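Local coordinates for CELL WALL surface anchor family protein (Streptococcus pneumoniae, PDB 2WW8), which acts as the adhesin (RrgA) of the pneumococcal pilus, probably bringing the bacterium into contact with host cells, at residues I161-S166 / K191-V196; N595-D600 / P702-Q707; D684-N689 / I718-K723; Q133-E138 / Y724-I729. All coordinates share one frame; numbering follows the deposited sequence.

The four contacts illustrate how a long multidomain adhesin joins parts of its chain from about 25 to nearly 600 residues apart. Interaction 4, which unites 133-138 with 724-729, encloses the other three along the sequence. Interactions 3 and 4 have centres about 17 Å apart and share the run into strand 724-730, where K723 CG lies 3.3 Å from R137 O. Interaction 1 is about 17 Å from interaction 3, centre to centre, and I193 CD1 packs 3.6 Å from I718 CG2. Interactions 1 and 2 are about 27 Å apart by centres but meet at the isopeptide-bonded lysine, K191 NZ lying 3.5 Å from D600 OD1. No magnesium or calcium ligand lies in these contacts.

Interaction 1 of 4, residues I161-S166 / K191-V196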
loop_
_atom_site.group_PDB
_atom_site.type_symbol
_atom_site.label_atom_id
_atom_site.label_comp_id
_atom_site.label_asym_id
_atom_site.label_seq_id
_atom_site.Cartn_x
_atom_site.Cartn_y
_atom_site.Cartn_z
ATOM N N ILE A 161 12.730 -5.375 -3.965
ATOM C CA ILE A 161 13.450 -4.579 -2.969
ATOM C C ILE A 161 13.495 -5.206 -1.572
ATOM O O ILE A 161 12.623 -5.997 -1.170
ATOM C CB ILE A 161 12.877 -3.172 -2.816
ATOM C CG1 ILE A 161 11.446 -3.263 -2.268
ATOM C CG2 ILE A 161 13.016 -2.426 -4.157
ATOM C CD1 ILE A 161 10.891 -1.900 -1.851
ATOM N N LYS A 162 14.527 -4.811 -0.833
ATOM C CA LYS A 162 14.741 -5.282 0.527
ATOM C C LYS A 162 13.635 -4.869 1.476
ATOM O O LYS A 162 13.093 -3.743 1.427
ATOM C CB LYS A 162 16.121 -4.810 1.008
ATOM C CG LYS A 162 17.248 -5.398 0.171
ATOM C CD LYS A 162 18.638 -4.826 0.572
ATOM C CE LYS A 162 19.612 -4.920 -0.592
ATOM N NZ LYS A 162 21.003 -4.628 -0.114
ATOM N N VAL A 163 13.257 -5.821 2.321
ATOM C CA VAL A 163 12.114 -5.622 3.207
ATOM C C VAL A 163 12.664 -5.068 4.527
ATOM O O VAL A 163 13.632 -5.615 5.082
ATOM C CB VAL A 163 11.388 -6.949 3.458
ATOM C CG1 VAL A 163 10.363 -6.782 4.595
ATOM C CG2 VAL A 163 10.713 -7.511 2.171
ATOM N N ASP A 164 12.104 -3.955 4.994
ATOM C CA ASP A 164 12.555 -3.359 6.271
ATOM C C ASP A 164 12.115 -4.244 7.439
ATOM O O ASP A 164 10.987 -4.745 7.419
ATOM C CB ASP A 164 11.949 -1.974 6.494
ATOM C CG ASP A 164 12.415 -0.957 5.473
ATOM O OD1 ASP A 164 13.641 -0.852 5.264
ATOM O OD2 ASP A 164 11.567 -0.240 4.885
ATOM N N GLY A 165 12.992 -4.415 8.424
ATOM C CA GLY A 165 12.815 -5.351 9.526
ATOM C C GLY A 165 13.471 -6.703 9.276
ATOM O O GLY A 165 13.474 -7.558 10.167
ATOM N N SER A 166 13.992 -6.923 8.064
ATOM C CA SER A 166 14.707 -8.165 7.735
ATOM C C SER A 166 16.249 -8.050 7.719
ATOM O O SER A 166 16.936 -9.018 7.374
ATOM C CB SER A 166 14.151 -8.798 6.453
ATOM O OG SER A 166 14.535 -7.985 5.373
ATOM N N LYS A 191 0.444 -8.413 -3.361
ATOM C CA LYS A 191 1.023 -9.455 -2.527
ATOM C C LYS A 191 2.327 -8.955 -1.934
ATOM O O LYS A 191 3.179 -8.375 -2.645
ATOM C CB LYS A 191 1.309 -10.700 -3.348
ATOM C CG LYS A 191 1.764 -11.849 -2.401
ATOM C CD LYS A 191 1.653 -13.204 -3.092
ATOM C CE LYS A 191 2.310 -14.218 -2.177
ATOM N NZ LYS A 191 2.526 -15.451 -2.960
ATOM N N ARG A 192 2.514 -9.118 -0.626
ATOM C CA ARG A 192 3.775 -8.675 -0.006
ATOM C C ARG A 192 4.001 -9.392 1.321
ATOM O O ARG A 192 3.080 -9.950 1.900
ATOM C CB ARG A 192 3.764 -7.145 0.220
ATOM C CG ARG A 192 2.701 -6.675 1.227
ATOM C CD ARG A 192 3.005 -5.283 1.719
ATOM N NE ARG A 192 1.901 -4.850 2.596
ATOM C CZ ARG A 192 1.975 -3.876 3.493
ATOM N NH1 ARG A 192 3.109 -3.195 3.586
ATOM N NH2 ARG A 192 0.936 -3.560 4.280
ATOM N N ILE A 193 5.227 -9.349 1.811
ATOM C CA ILE A 193 5.486 -9.626 3.220
ATOM C C ILE A 193 5.101 -8.288 3.867
ATOM O O ILE A 193 5.619 -7.238 3.462
ATOM C CB ILE A 193 6.985 -10.009 3.453
ATOM C CG1 ILE A 193 7.319 -11.382 2.841
ATOM C CG2 ILE A 193 7.311 -10.051 4.970
ATOM C CD1 ILE A 193 8.797 -11.536 2.527
ATOM N N TYR A 194 4.162 -8.291 4.821
ATOM C CA TYR A 194 3.799 -7.025 5.488
ATOM C C TYR A 194 4.348 -6.894 6.913
ATOM O O TYR A 194 4.261 -5.836 7.556
ATOM C CB TYR A 194 2.288 -6.805 5.519
ATOM C CG TYR A 194 1.563 -7.695 6.518
ATOM C CD1 TYR A 194 1.355 -9.042 6.271
ATOM C CD2 TYR A 194 1.091 -7.154 7.710
ATOM C CE1 TYR A 194 0.682 -9.839 7.182
ATOM C CE2 TYR A 194 0.440 -7.905 8.642
ATOM C CZ TYR A 194 0.229 -9.236 8.364
ATOM O OH TYR A 194 -0.442 -9.965 9.299
ATOM N N GLN A 195 4.890 -7.985 7.420
ATOM C CA GLN A 195 5.593 -7.952 8.689
ATOM C C GLN A 195 6.523 -9.140 8.843
ATOM O O GLN A 195 6.287 -10.212 8.287
ATOM C CB GLN A 195 4.637 -7.862 9.892
ATOM C CG GLN A 195 3.700 -9.058 10.085
ATOM C CD GLN A 195 2.773 -8.879 11.310
ATOM O OE1 GLN A 195 2.590 -7.772 11.808
ATOM N NE2 GLN A 195 2.210 -9.970 11.794
ATOM N N VAL A 196 7.569 -8.901 9.631
ATOM C CA VAL A 196 8.516 -9.906 10.064
ATOM C C VAL A 196 8.025 -10.314 11.468
ATOM O O VAL A 196 8.021 -9.478 12.386
ATOM C CB VAL A 196 9.935 -9.248 10.050
ATOM C CG1 VAL A 196 11.072 -10.184 10.480
ATOM C CG2 VAL A 196 10.172 -8.650 8.653
#
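I193 and V196 of strand 187-196 face a type II beta turn, V163-S166, that follows strand 157-162. Both strands are antiparallel neighbours of strand 171-184, so the contact joins the turn after one of these neighbours to the other, strand 187-196. At the start of the second segment, K191 is the lysine of an intramolecular isopeptide bond: its NZ is covalently linked to N695 CG, a crosslink well known in Gram-positive pilus proteins. R192 follows and forms a salt bridge with E207 of the next strand. The first residue to reach the turn is I193, whose CB is directed at it; its CD1 comes 4.5 Å from V163 CG2, a light apolar contact between buried side chains. V196 makes the closer approach. Its CG1 stands anti to the backbone N (chi1 -180°) and meets G165 O at 3.6 Å, while CG2 of V196 lies 3.8 Å from G165 O and reaches on to V163 CG1 at 4.5 Å. Both methyls thus lie against the G165 carbonyl, and CG2 also extends toward S166. G165 takes the third place of the turn with a positive phi of 94°, a conformation well suited to glycine. The turn is tied across its mouth at V163 O, which accepts from S166 N at 3.3 Å and from S166 OG at 2.6 Å.

Interaction 2 of 4, residues N595-D600 / P702-Q707; sequences NGTITD and PKEVEQ
G596 and P702 meet backbone to backbone at the tight end of this contact, with G596 CA only 3.5 Å from P702 O. This part is buried and sits where strand 593-601 of the Ig-like domain runs antiparallel to strand 699-701: T597 still pairs through its backbone with H701, and just beyond it the second segment leaves the sheet as a loop. N595 and G596 together face L666 on the other neighbouring strand, forming a G1 beta bulge. N595 takes the positive-phi position of the bulge, and its carbonyl is picked up by the departing loop. E704 N donates to N595 O over 3.2 Å at 141°, and the donor stands well above the carbonyl plane, so the bond does not use a lone pair. The glutamate chain folds over the same oxygen, with E704 CG 3.3 Å from N595 O.

The side toward solvent is much looser. N595 ND2 comes only to 3.8 Å from E704 CB, and the amide plane is turned 51° from the carboxylate. E704 bends sharply at chi2 (-101°), which carries its exposed carboxylate back to the buried T597 hydroxyl. E704 OE2 lies 3.4 Å from T597 OG1, at best a weak bond, since the hydroxyl proton has another acceptor within reach. K703 points away, and its NZ is hydrogen-bonded to S592 O. The chemistry therefore implies one well-defined hydrogen bond, backbone to backbone, while the E704 side chain supplies much of the contact surface.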
loop_
_atom_site.group_PDB
_atom_site.type_symbol
_atom_site.label_atom_id
_atom_site.label_comp_id
_atom_site.label_asym_id
_atom_site.label_seq_id
_atom_site.Cartn_x
_atom_site.Cartn_y
_atom_site.Cartn_z
ATOM N N ASN A 595 -17.473 -14.032 -8.640
ATOM C CA ASN A 595 -17.125 -15.366 -8.122
ATOM C C ASN A 595 -15.681 -15.591 -8.575
ATOM O O ASN A 595 -15.383 -16.596 -9.229
ATOM C CB ASN A 595 -18.037 -16.447 -8.738
ATOM C CG ASN A 595 -17.898 -17.772 -8.030
ATOM O OD1 ASN A 595 -17.442 -17.841 -6.902
ATOM N ND2 ASN A 595 -18.259 -18.851 -8.710
ATOM N N GLY A 596 -14.835 -14.597 -8.297
ATOM C CA GLY A 596 -13.396 -14.722 -8.486
ATOM C C GLY A 596 -12.716 -15.625 -7.466
ATOM O O GLY A 596 -13.248 -15.816 -6.350
ATOM N N THR A 597 -11.556 -16.143 -7.852
ATOM C CA THR A 597 -10.745 -17.053 -7.040
ATOM C C THR A 597 -9.279 -16.621 -6.939
ATOM O O THR A 597 -8.600 -16.345 -7.934
ATOM C CB THR A 597 -10.829 -18.461 -7.709
ATOM O OG1 THR A 597 -12.213 -18.850 -7.695
ATOM C CG2 THR A 597 -10.012 -19.539 -6.977
ATOM N N ILE A 598 -8.736 -16.610 -5.741
ATOM C CA ILE A 598 -7.284 -16.490 -5.640
ATOM C C ILE A 598 -6.697 -17.876 -5.438
ATOM O O ILE A 598 -7.188 -18.604 -4.571
ATOM C CB ILE A 598 -6.857 -15.625 -4.472
ATOM C CG1 ILE A 598 -7.396 -14.210 -4.624
ATOM C CG2 ILE A 598 -5.294 -15.651 -4.331
ATOM C CD1 ILE A 598 -7.279 -13.366 -3.374
ATOM N N THR A 599 -5.660 -18.222 -6.201
ATOM C CA THR A 599 -4.961 -19.490 -6.029
ATOM C C THR A 599 -3.533 -19.165 -5.625
ATOM O O THR A 599 -2.778 -18.448 -6.335
ATOM C CB THR A 599 -4.950 -20.324 -7.318
ATOM O OG1 THR A 599 -6.315 -20.513 -7.752
ATOM C CG2 THR A 599 -4.285 -21.718 -7.095
ATOM N N ASP A 600 -3.158 -19.706 -4.471
ATOM C CA ASP A 600 -1.921 -19.297 -3.779
ATOM C C ASP A 600 -1.171 -20.509 -3.201
ATOM O O ASP A 600 -1.299 -20.813 -1.995
ATOM C CB ASP A 600 -2.234 -18.267 -2.690
ATOM C CG ASP A 600 -0.992 -17.728 -1.985
ATOM O OD1 ASP A 600 0.166 -17.952 -2.414
ATOM O OD2 ASP A 600 -1.174 -17.060 -0.950
ATOM N N PRO A 702 -10.496 -13.510 -12.225
ATOM C CA PRO A 702 -11.550 -12.569 -11.835
ATOM C C PRO A 702 -12.957 -13.143 -11.943
ATOM O O PRO A 702 -13.837 -12.653 -11.249
ATOM C CB PRO A 702 -11.416 -11.410 -12.878
ATOM C CG PRO A 702 -9.975 -11.463 -13.257
ATOM C CD PRO A 702 -9.655 -12.963 -13.301
ATOM N N LYS A 703 -13.198 -14.117 -12.808
ATOM C CA LYS A 703 -14.568 -14.639 -13.035
ATOM C C LYS A 703 -14.428 -16.144 -13.228
ATOM O O LYS A 703 -13.636 -16.579 -14.091
ATOM C CB LYS A 703 -15.241 -13.944 -14.247
ATOM C CG LYS A 703 -15.185 -12.390 -14.324
ATOM C CD LYS A 703 -15.969 -11.721 -15.518
ATOM C CE LYS A 703 -15.759 -10.167 -15.776
ATOM N NZ LYS A 703 -14.436 -9.271 -15.660
ATOM N N GLU A 704 -15.086 -16.975 -12.411
ATOM C CA GLU A 704 -15.127 -18.424 -12.701
ATOM C C GLU A 704 -15.696 -18.705 -14.079
ATOM O O GLU A 704 -15.214 -19.603 -14.740
ATOM C CB GLU A 704 -15.824 -19.272 -11.624
ATOM C CG GLU A 704 -14.812 -19.572 -10.443
ATOM C CD GLU A 704 -14.185 -20.970 -10.460
ATOM O OE1 GLU A 704 -15.003 -21.837 -10.883
ATOM O OE2 GLU A 704 -12.972 -21.184 -10.066
ATOM N N VAL A 705 -16.618 -17.871 -14.562
ATOM C CA VAL A 705 -17.134 -17.977 -15.932
ATOM C C VAL A 705 -15.988 -17.924 -16.997
ATOM O O VAL A 705 -16.051 -18.658 -17.998
ATOM C CB VAL A 705 -18.383 -17.057 -16.165
ATOM C CG1 VAL A 705 -18.074 -15.768 -16.931
ATOM C CG2 VAL A 705 -19.483 -17.815 -16.882
ATOM N N GLU A 706 -14.927 -17.124 -16.796
ATOM C CA GLU A 706 -13.798 -17.093 -17.721
ATOM C C GLU A 706 -12.576 -17.817 -17.143
ATOM O O GLU A 706 -11.656 -17.235 -16.542
ATOM C CB GLU A 706 -13.439 -15.652 -18.060
ATOM C CG GLU A 706 -14.567 -14.729 -18.533
ATOM C CD GLU A 706 -14.005 -13.354 -18.990
ATOM O OE1 GLU A 706 -12.749 -13.199 -19.052
ATOM O OE2 GLU A 706 -14.804 -12.416 -19.291
ATOM N N GLN A 707 -12.519 -19.118 -17.328
ATOM C CA GLN A 707 -11.365 -19.896 -16.860
ATOM C C GLN A 707 -9.963 -19.650 -17.479
ATOM O O GLN A 707 -8.900 -20.076 -16.956
ATOM C CB GLN A 707 -11.711 -21.351 -17.168
ATOM C CG GLN A 707 -10.637 -22.258 -16.631
ATOM C CD GLN A 707 -10.963 -22.436 -15.185
ATOM O OE1 GLN A 707 -10.108 -22.432 -14.287
ATOM N NE2 GLN A 707 -12.259 -22.539 -14.952
#

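Interaction 3 of 4, residues D684-N689 / I718-K723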
loop_
_atom_site.group_PDB
_atom_site.type_symbol
_atom_site.label_atom_id
_atom_site.label_comp_id
_atom_site.label_asym_id
_atom_site.label_seq_id
_atom_site.Cartn_x
_atom_site.Cartn_y
_atom_site.Cartn_z
ATOM N N ASP A 684 13.254 -25.761 7.462
ATOM C CA ASP A 684 14.582 -26.034 8.003
ATOM C C ASP A 684 15.610 -26.556 7.004
ATOM O O ASP A 684 16.789 -26.523 7.342
ATOM C CB ASP A 684 14.502 -27.048 9.142
ATOM C CG ASP A 684 14.127 -26.408 10.455
ATOM O OD1 ASP A 684 13.990 -25.161 10.512
ATOM O OD2 ASP A 684 13.997 -27.183 11.435
ATOM N N GLU A 685 15.196 -27.028 5.820
ATOM C CA GLU A 685 16.137 -27.699 4.909
ATOM C C GLU A 685 16.676 -26.716 3.874
ATOM O O GLU A 685 17.260 -27.134 2.873
ATOM C CB GLU A 685 15.568 -28.971 4.236
ATOM C CG GLU A 685 15.003 -30.030 5.192
ATOM C CD GLU A 685 16.050 -30.771 6.013
ATOM O OE1 GLU A 685 17.000 -31.334 5.415
ATOM O OE2 GLU A 685 15.907 -30.810 7.261
ATOM N N PHE A 686 16.453 -25.423 4.117
ATOM C CA PHE A 686 16.903 -24.388 3.181
ATOM C C PHE A 686 18.359 -24.535 2.771
ATOM O O PHE A 686 19.187 -25.060 3.525
ATOM C CB PHE A 686 16.717 -22.960 3.719
ATOM C CG PHE A 686 17.525 -22.638 4.969
ATOM C CD1 PHE A 686 17.015 -22.921 6.233
ATOM C CD2 PHE A 686 18.774 -22.023 4.868
ATOM C CE1 PHE A 686 17.723 -22.608 7.386
ATOM C CE2 PHE A 686 19.529 -21.720 6.006
ATOM C CZ PHE A 686 19.014 -22.030 7.278
ATOM N N VAL A 687 18.666 -24.001 1.595
ATOM C CA VAL A 687 20.071 -23.795 1.251
ATOM C C VAL A 687 20.574 -22.439 1.723
ATOM O O VAL A 687 20.021 -21.404 1.394
ATOM C CB VAL A 687 20.297 -23.978 -0.259
ATOM C CG1 VAL A 687 21.721 -23.608 -0.670
ATOM C CG2 VAL A 687 19.976 -25.431 -0.664
ATOM N N SER A 688 21.674 -22.424 2.459
ATOM C CA SER A 688 22.214 -21.172 2.970
ATOM C C SER A 688 22.301 -20.075 1.896
ATOM O O SER A 688 22.801 -20.345 0.819
ATOM C CB SER A 688 23.594 -21.467 3.592
ATOM O OG SER A 688 23.878 -20.551 4.635
ATOM N N ASN A 689 21.820 -18.865 2.191
ATOM C CA ASN A 689 22.032 -17.652 1.386
ATOM C C ASN A 689 21.073 -17.471 0.199
ATOM O O ASN A 689 20.973 -16.394 -0.416
ATOM C CB ASN A 689 23.509 -17.561 0.949
ATOM C CG ASN A 689 24.381 -16.902 2.004
ATOM O OD1 ASN A 689 23.953 -15.978 2.694
ATOM N ND2 ASN A 689 25.621 -17.355 2.124
ATOM N N ILE A 718 12.362 -15.032 0.582
ATOM C CA ILE A 718 12.991 -15.012 1.899
ATOM C C ILE A 718 14.174 -15.966 1.851
ATOM O O ILE A 718 14.193 -16.915 1.030
ATOM C CB ILE A 718 12.012 -15.406 3.037
ATOM C CG1 ILE A 718 11.471 -16.826 2.811
ATOM C CG2 ILE A 718 10.881 -14.346 3.147
ATOM C CD1 ILE A 718 10.650 -17.377 3.956
ATOM N N ARG A 719 15.167 -15.690 2.708
ATOM C CA ARG A 719 16.306 -16.594 2.837
ATOM C C ARG A 719 16.825 -16.625 4.265
ATOM O O ARG A 719 16.369 -15.854 5.117
ATOM C CB ARG A 719 17.459 -16.140 1.938
ATOM C CG ARG A 719 17.947 -14.751 2.338
ATOM C CD ARG A 719 19.268 -14.467 1.693
ATOM N NE ARG A 719 19.748 -13.113 1.933
ATOM C CZ ARG A 719 20.950 -12.713 1.551
ATOM N NH1 ARG A 719 21.733 -13.585 0.934
ATOM N NH2 ARG A 719 21.355 -11.475 1.790
ATOM N N ASP A 720 17.791 -17.508 4.515
ATOM C CA ASP A 720 18.544 -17.510 5.775
ATOM C C ASP A 720 19.959 -18.012 5.481
ATOM O O ASP A 720 20.208 -18.500 4.373
ATOM C CB ASP A 720 17.907 -18.380 6.869
ATOM C CG ASP A 720 18.400 -18.016 8.280
ATOM O OD1 ASP A 720 19.090 -16.988 8.479
ATOM O OD2 ASP A 720 18.106 -18.772 9.220
ATOM N N VAL A 721 20.863 -17.866 6.450
ATOM C CA VAL A 721 22.244 -18.329 6.276
ATOM C C VAL A 721 22.472 -19.388 7.349
ATOM O O VAL A 721 22.150 -19.164 8.524
ATOM C CB VAL A 721 23.292 -17.179 6.353
ATOM C CG1 VAL A 721 23.220 -16.420 7.673
ATOM C CG2 VAL A 721 24.719 -17.714 6.187
ATOM N N ARG A 722 22.968 -20.553 6.956
ATOM C CA ARG A 722 23.031 -21.641 7.912
ATOM C C ARG A 722 24.188 -21.427 8.898
ATOM O O ARG A 722 25.243 -20.903 8.528
ATOM C CB ARG A 722 23.187 -22.933 7.140
ATOM C CG ARG A 722 22.626 -24.120 7.854
ATOM C CD ARG A 722 22.741 -25.199 6.799
ATOM N NE ARG A 722 21.482 -25.378 6.096
ATOM C CZ ARG A 722 20.405 -25.826 6.725
ATOM N NH1 ARG A 722 20.506 -26.090 8.025
ATOM N NH2 ARG A 722 19.252 -25.986 6.085
ATOM N N LYS A 723 23.974 -21.788 10.158
ATOM C CA LYS A 723 25.060 -21.761 11.151
ATOM C C LYS A 723 26.047 -22.908 10.968
ATOM O O LYS A 723 25.700 -24.004 10.505
ATOM C CB LYS A 723 24.516 -21.785 12.574
ATOM C CG LYS A 723 23.959 -20.447 12.994
ATOM C CD LYS A 723 23.023 -20.682 14.143
ATOM C CE LYS A 723 22.187 -19.457 14.454
ATOM N NZ LYS A 723 22.114 -19.418 15.954
HETATM O O HOH W 1 18.348 -25.675 10.035
HETATM O O HOH W 2 17.831 -19.482 2.525
#
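F686 lies between R722 on one ring face and D720 on the other, at the point where a loop of the Ig-like domain meets the chain that leads into strand 724-730 of the prealbumin-like (transthyretin-type) sheet. The aromatic contacts come first. The guanidinium of R722 stacks flat on the ring, with R722 CZ 4.2 Å from the F686 ring centroid and the planes only 14° apart, a cation-pi pair. On the opposite face D720 CB makes a CH-pi contact, 4.0 Å from the same centroid. F686 takes a chi1 of 63°, which turns its ring into this slot.

Hydrogen bonds then fix the rotation of the arginine. R722 bends at chi3 (-97°), and its NH2 holds two carbonyls near the guanidinium plane: D684 O at 2.8 Å and F686 O at 2.7 Å, the latter on a lone pair. Between backbones, N689 N donates to D720 O at 2.7 Å. The hydroxyl of S688 takes the N-H of R722, in a bond so short as modelled that its length is doubtful. R719 NH1 reaches N689 O at 3.2 Å, while the same arginine also binds H172 O; D720 OD1 forms a salt bridge with K173, and OD2 is hydrogen-bonded to N202.

Two waters take part. One accepts from D720 N; the other donates to D684 O at 3.2 Å and accepts from R722 NH1 at 3.0 Å.

Interaction 4 of 4, residues Q133-E138 / Y724-I729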
loop_
_atom_site.group_PDB
_atom_site.type_symbol
_atom_site.label_atom_id
_atom_site.label_comp_id
_atom_site.label_asym_id
_atom_site.label_seq_id
_atom_site.Cartn_x
_atom_site.Cartn_y
_atom_site.Cartn_z
ATOM N N GLN A 133 29.142 -32.800 20.833
ATOM C CA GLN A 133 28.724 -31.472 21.269
ATOM C C GLN A 133 29.570 -30.358 20.642
ATOM O O GLN A 133 30.800 -30.439 20.630
ATOM C CB GLN A 133 28.804 -31.358 22.789
ATOM C CG GLN A 133 29.257 -29.979 23.267
ATOM C CD GLN A 133 28.888 -29.753 24.710
ATOM O OE1 GLN A 133 29.637 -30.129 25.624
ATOM N NE2 GLN A 133 27.711 -29.156 24.925
ATOM N N VAL A 134 28.900 -29.319 20.142
ATOM C CA VAL A 134 29.535 -28.183 19.478
ATOM C C VAL A 134 28.717 -26.924 19.743
ATOM O O VAL A 134 27.577 -27.034 20.173
ATOM C CB VAL A 134 29.560 -28.389 17.950
ATOM C CG1 VAL A 134 30.614 -29.401 17.545
ATOM C CG2 VAL A 134 28.189 -28.810 17.440
ATOM N N GLU A 135 29.298 -25.753 19.497
ATOM C CA GLU A 135 28.535 -24.513 19.361
ATOM C C GLU A 135 28.171 -24.331 17.887
ATOM O O GLU A 135 29.007 -24.552 17.012
ATOM C CB GLU A 135 29.320 -23.274 19.830
ATOM C CG GLU A 135 29.880 -23.288 21.252
ATOM C CD GLU A 135 28.838 -23.204 22.365
ATOM O OE1 GLU A 135 27.625 -23.394 22.130
ATOM O OE2 GLU A 135 29.232 -22.946 23.523
ATOM N N ASN A 136 26.941 -23.932 17.582
ATOM C CA ASN A 136 26.670 -23.493 16.217
ATOM C C ASN A 136 26.883 -21.999 16.142
ATOM O O ASN A 136 26.338 -21.272 16.961
ATOM C CB ASN A 136 25.287 -23.936 15.796
ATOM C CG ASN A 136 25.102 -25.406 16.045
ATOM O OD1 ASN A 136 25.767 -26.239 15.436
ATOM N ND2 ASN A 136 24.231 -25.739 16.978
ATOM N N ARG A 137 27.695 -21.536 15.201
ATOM C CA ARG A 137 28.081 -20.132 15.202
ATOM C C ARG A 137 27.383 -19.298 14.112
ATOM O O ARG A 137 27.153 -19.783 13.004
ATOM C CB ARG A 137 29.601 -20.023 15.093
ATOM C CG ARG A 137 30.171 -18.772 15.740
ATOM C CD ARG A 137 30.854 -19.063 17.074
ATOM N NE ARG A 137 31.871 -18.044 17.350
ATOM C CZ ARG A 137 33.145 -18.079 16.944
ATOM N NH1 ARG A 137 33.626 -19.099 16.225
ATOM N NH2 ARG A 137 33.964 -17.077 17.265
ATOM N N GLU A 138 27.067 -18.047 14.443
ATOM C CA GLU A 138 26.516 -17.090 13.489
ATOM C C GLU A 138 27.381 -17.028 12.248
ATOM O O GLU A 138 28.578 -16.840 12.366
ATOM C CB GLU A 138 26.534 -15.674 14.058
ATOM C CG GLU A 138 25.729 -15.471 15.319
ATOM C CD GLU A 138 24.239 -15.485 15.037
ATOM O OE1 GLU A 138 23.828 -15.069 13.930
ATOM O OE2 GLU A 138 23.486 -15.907 15.940
ATOM N N TYR A 724 27.296 -22.652 11.331
ATOM C CA TYR A 724 28.296 -23.705 11.182
ATOM C C TYR A 724 28.690 -24.270 12.546
ATOM O O TYR A 724 28.675 -23.552 13.545
ATOM C CB TYR A 724 29.498 -23.246 10.342
ATOM C CG TYR A 724 30.266 -22.150 11.013
ATOM C CD1 TYR A 724 31.174 -22.451 12.031
ATOM C CD2 TYR A 724 30.067 -20.824 10.654
ATOM C CE1 TYR A 724 31.865 -21.455 12.675
ATOM C CE2 TYR A 724 30.769 -19.810 11.291
ATOM C CZ TYR A 724 31.668 -20.147 12.295
ATOM O OH TYR A 724 32.372 -19.177 12.959
ATOM N N PRO A 725 29.023 -25.568 12.585
ATOM C CA PRO A 725 29.568 -26.181 13.812
ATOM C C PRO A 725 31.008 -25.779 14.147
ATOM O O PRO A 725 31.871 -25.755 13.258
ATOM C CB PRO A 725 29.458 -27.693 13.554
ATOM C CG PRO A 725 29.429 -27.821 12.068
ATOM C CD PRO A 725 28.877 -26.537 11.481
ATOM N N GLU A 726 31.227 -25.455 15.423
ATOM C CA GLU A 726 32.537 -25.199 16.011
ATOM C C GLU A 726 32.824 -26.194 17.145
ATOM O O GLU A 726 32.212 -26.141 18.220
ATOM C CB GLU A 726 32.655 -23.739 16.463
ATOM C CG GLU A 726 33.826 -23.468 17.370
ATOM C CD GLU A 726 33.519 -22.341 18.326
ATOM O OE1 GLU A 726 33.566 -21.199 17.820
ATOM O OE2 GLU A 726 33.245 -22.597 19.534
ATOM N N ILE A 727 33.741 -27.122 16.886
ATOM C CA ILE A 727 34.280 -27.975 17.953
ATOM C C ILE A 727 35.376 -27.273 18.746
ATOM O O ILE A 727 36.300 -26.686 18.178
ATOM C CB ILE A 727 34.887 -29.289 17.477
ATOM C CG1 ILE A 727 33.890 -30.059 16.627
ATOM C CG2 ILE A 727 35.169 -30.145 18.697
ATOM C CD1 ILE A 727 34.505 -30.581 15.361
ATOM N N THR A 728 35.236 -27.331 20.066
ATOM C CA THR A 728 36.283 -26.900 20.968
ATOM C C THR A 728 36.946 -28.157 21.554
ATOM O O THR A 728 36.295 -29.029 22.152
ATOM C CB THR A 728 35.789 -25.890 22.019
ATOM O OG1 THR A 728 35.312 -24.735 21.324
ATOM C CG2 THR A 728 36.929 -25.451 22.958
ATOM N N ILE A 729 38.249 -28.250 21.318
ATOM C CA ILE A 729 39.042 -29.337 21.904
ATOM C C ILE A 729 39.867 -28.846 23.079
ATOM O O ILE A 729 40.700 -27.944 22.944
ATOM C CB ILE A 729 39.902 -30.081 20.884
ATOM C CG1 ILE A 729 39.000 -31.020 20.074
ATOM C CG2 ILE A 729 40.948 -30.908 21.618
ATOM C CD1 ILE A 729 39.523 -31.319 18.690
#
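R137 lies alongside Y724, and its side chain runs from the tyrosine ring to a glutamate. R137 CB sits over one face of the ring, 3.9 Å from the Y724 ring centroid, in a CH-pi contact. R137 CG lies 3.6 Å from Y724 OH. The chain then bends at chi2 (105°), bringing R137 CD to 3.5 Å from E726 OE1. NE and CZ face the same oxygen. At the tip, R137 NH1 forms a salt bridge with E726 OE1 at 2.6 Å; that oxygen lies over a face of the guanidinium, whose plane is 66° from the carboxylate. NH1 has a second carboxylate partner in E88.

Beneath these side chains the backbones form an antiparallel pair in the prealbumin-like sheet, where strand 724-730, from far along the chain, is inserted between strands 48-55 and 135-137. R137 N donates to Y724 O at 2.8 Å, and the return bond from Y724 N to R137 O is weak. E135 and E726 form the next hydrogen-bonded pair, E726 N reaching E135 O at 2.9 Å. At the end of the contact V134 CG1 presses against I727 CG1 at 3.5 Å, tighter than usual for two carbons, while V134 CG2 meets P725 CB.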